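Local coordinates for protein putative short-chain dehydrogenase/reductase (Corynebacterium glutamicum, PDB 3E9N) that is of unproven function but belongs to the short-chain dehydrogenase/reductase family and may act as an acetoacetyl-CoA reductase, at residues I7-G12 with Y32-N37. Sequence-based numbering, arbitrary orientation.
Sequences IAVVTG and YALGRN
Val9 and Leu34 touch on the face of the sheet they share with Tyr32: CG1 of Val9, placed anti to its own N (chi1 174°), meets CD1 of Leu34 at 4.0 Å. The strands that carry them, 7-11 and 30-35, run parallel, with Val9 bridged to Tyr32 and Val10 to Ala33. Tyr32 is gripped at both ends of its backbone, giving its N to Ala8 O at 2.8 Å and taking Val10 N on its own O at 2.9 Å. Its side chain belongs to the tight packing too: Ala8 O sits at the ring's edge, 3.5 Å from CD2, and Leu70, Leu73 and Ile53 also touch it. Val10 O then receives Leu34 N, also at 2.9 Å, though on a more bent N-H...O path (145°). On the face opposite Val9, Tyr32 and Leu34, the side chains of Val10 and Ala33 lie against helix 16-25, the crossover that links the two strands in the first beta-alpha-beta unit of a Rossmann fold. The looser side begins at partly exposed Ile7, whose CG2 comes obliquely to CE2 of the Tyr32 ring at 4.0 Å. At the C-terminal end the ladder gives out. Gly12 N comes to 3.1 Å from Leu34 O, but the angle is too poor for a hydrogen bond. Gly12 starts the glycine-rich turn that in this family normally wraps the dinucleotide; beyond Gly35 the chain swings away.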
ATOM      1  N   ILE A   7     -11.406 -29.216  13.465  1.00 35.77           N
ATOM      2  CA  ILE A   7     -10.386 -29.754  12.584  1.00 34.43           C
ATOM      3  C   ILE A   7      -9.450 -28.741  11.951  1.00 33.33           C
ATOM      4  O   ILE A   7      -9.891 -27.777  11.335  1.00 33.99           O
ATOM      5  CB  ILE A   7     -11.051 -30.632  11.526  1.00 34.60           C
ATOM      6  CG1 ILE A   7     -11.539 -31.928  12.243  1.00 37.75           C
ATOM      7  CG2 ILE A   7     -10.086 -30.958  10.414  1.00 33.03           C
ATOM      8  CD1 ILE A   7     -12.992 -32.203  12.054  1.00 35.26           C
ATOM      9  N   ALA A   8      -8.155 -29.005  12.075  1.00 31.73           N
ATOM     10  CA  ALA A   8      -7.111 -28.124  11.609  1.00 31.63           C
ATOM     11  C   ALA A   8      -6.247 -28.842  10.591  1.00 31.60           C
ATOM     12  O   ALA A   8      -5.949 -30.042  10.748  1.00 31.88           O
ATOM     13  CB  ALA A   8      -6.219 -27.697  12.796  1.00 30.06           C
ATOM     14  N   VAL A   9      -5.829 -28.112   9.554  1.00 31.30           N
ATOM     15  CA  VAL A   9      -4.801 -28.606   8.605  1.00 30.02           C
ATOM     16  C   VAL A   9      -3.654 -27.584   8.541  1.00 30.18           C
ATOM     17  O   VAL A   9      -3.877 -26.395   8.337  1.00 28.85           O
ATOM     18  CB  VAL A   9      -5.384 -28.742   7.180  1.00 30.27           C
ATOM     19  CG1 VAL A   9      -4.283 -29.121   6.169  1.00 28.87           C
ATOM     20  CG2 VAL A   9      -6.504 -29.726   7.160  1.00 27.83           C
ATOM     21  N   VAL A  10      -2.428 -28.063   8.708  1.00 30.94           N
ATOM     22  CA  VAL A  10      -1.266 -27.196   8.770  1.00 30.55           C
ATOM     23  C   VAL A  10      -0.189 -27.757   7.860  1.00 31.62           C
ATOM     24  O   VAL A  10       0.281 -28.888   8.096  1.00 30.70           O
ATOM     25  CB  VAL A  10      -0.690 -27.154  10.204  1.00 30.74           C
ATOM     26  CG1 VAL A  10       0.597 -26.349  10.237  1.00 29.48           C
ATOM     27  CG2 VAL A  10      -1.718 -26.649  11.218  1.00 28.57           C
ATOM     28  N   THR A  11       0.196 -26.974   6.836  1.00 32.07           N
ATOM     29  CA  THR A  11       1.327 -27.287   5.968  1.00 31.86           C
ATOM     30  C   THR A  11       2.633 -26.731   6.527  1.00 33.37           C
ATOM     31  O   THR A  11       2.651 -25.852   7.396  1.00 34.36           O
ATOM     32  CB  THR A  11       1.123 -26.809   4.497  1.00 32.24           C
ATOM     33  OG1 THR A  11       1.059 -25.372   4.424  1.00 32.62           O
ATOM     34  CG2 THR A  11      -0.145 -27.418   3.873  1.00 28.66           C
ATOM     35  N   GLY A  12       3.753 -27.272   6.062  1.00 34.76           N
ATOM     36  CA  GLY A  12       5.054 -26.861   6.586  1.00 34.56           C
ATOM     37  C   GLY A  12       5.136 -27.232   8.055  1.00 35.35           C
ATOM     38  O   GLY A  12       5.821 -26.557   8.846  1.00 36.13           O
ATOM     39  N   TYR A  32      -4.261 -32.172  11.314  1.00 35.36           N
ATOM     40  CA  TYR A  32      -3.514 -32.806  10.226  1.00 35.62           C
ATOM     41  C   TYR A  32      -2.300 -32.005   9.864  1.00 35.91           C
ATOM     42  O   TYR A  32      -2.399 -30.959   9.262  1.00 36.50           O
ATOM     43  CB  TYR A  32      -4.384 -33.042   9.028  1.00 35.30           C
ATOM     44  CG  TYR A  32      -5.546 -33.938   9.396  1.00 37.72           C
ATOM     45  CD1 TYR A  32      -5.521 -35.319   9.130  1.00 38.48           C
ATOM     46  CD2 TYR A  32      -6.639 -33.417  10.055  1.00 36.05           C
ATOM     47  CE1 TYR A  32      -6.592 -36.147   9.491  1.00 37.27           C
ATOM     48  CE2 TYR A  32      -7.690 -34.216  10.410  1.00 38.14           C
ATOM     49  CZ  TYR A  32      -7.671 -35.577  10.131  1.00 38.46           C
ATOM     50  OH  TYR A  32      -8.749 -36.326  10.516  1.00 40.68           O
ATOM     51  N   ALA A  33      -1.148 -32.534  10.240  1.00 36.44           N
ATOM     52  CA  ALA A  33       0.112 -31.867  10.105  1.00 37.38           C
ATOM     53  C   ALA A  33       0.943 -32.403   8.919  1.00 38.88           C
ATOM     54  O   ALA A  33       1.631 -33.444   9.038  1.00 39.35           O
ATOM     55  CB  ALA A  33       0.881 -32.032  11.397  1.00 36.17           C
ATOM     56  N   LEU A  34       0.898 -31.690   7.798  1.00 40.01           N
ATOM     57  CA  LEU A  34       1.646 -32.059   6.599  1.00 41.24           C
ATOM     58  C   LEU A  34       3.075 -31.534   6.598  1.00 43.03           C
ATOM     59  O   LEU A  34       3.316 -30.318   6.704  1.00 42.66           O
ATOM     60  CB  LEU A  34       0.953 -31.564   5.336  1.00 40.64           C
ATOM     61  CG  LEU A  34      -0.321 -32.273   4.909  1.00 40.02           C
ATOM     62  CD1 LEU A  34      -1.397 -31.860   5.892  1.00 38.66           C
ATOM     63  CD2 LEU A  34      -0.705 -31.888   3.467  1.00 34.65           C
ATOM     64  N   GLY A  35       4.025 -32.441   6.432  1.00 44.70           N
ATOM     65  CA  GLY A  35       5.424 -32.066   6.595  1.00 47.96           C
ATOM     66  C   GLY A  35       6.386 -32.983   5.863  1.00 49.97           C
ATOM     67  O   GLY A  35       5.987 -34.034   5.350  1.00 50.31           O
ATOM     68  N   ARG A  36       7.647 -32.562   5.828  1.00 52.51           N
ATOM     69  CA  ARG A  36       8.732 -33.195   5.063  1.00 55.60           C
ATOM     70  C   ARG A  36       9.701 -33.984   5.978  1.00 57.46           C
ATOM     71  O   ARG A  36      10.185 -35.074   5.615  1.00 58.43           O
ATOM     72  CB  ARG A  36       9.521 -32.107   4.310  1.00 55.86           C
ATOM     73  N   ASN A  37       9.970 -33.443   7.174  1.00 58.58           N
ATOM     74  CA  ASN A  37      10.894 -34.093   8.113  1.00 59.27           C
ATOM     75  C   ASN A  37      10.321 -35.249   8.960  1.00 59.75           C
ATOM     76  O   ASN A  37       9.448 -35.058   9.814  1.00 59.44           O
ATOM     77  CB  ASN A  37      11.605 -33.072   9.003  1.00 59.41           C
ATOM     78  CG  ASN A  37      12.781 -33.684   9.748  1.00 58.45           C
ATOM     79  OD1 ASN A  37      12.598 -34.522  10.626  1.00 57.95           O
ATOM     80  ND2 ASN A  37      13.990 -33.265   9.399  1.00 58.94           N
TER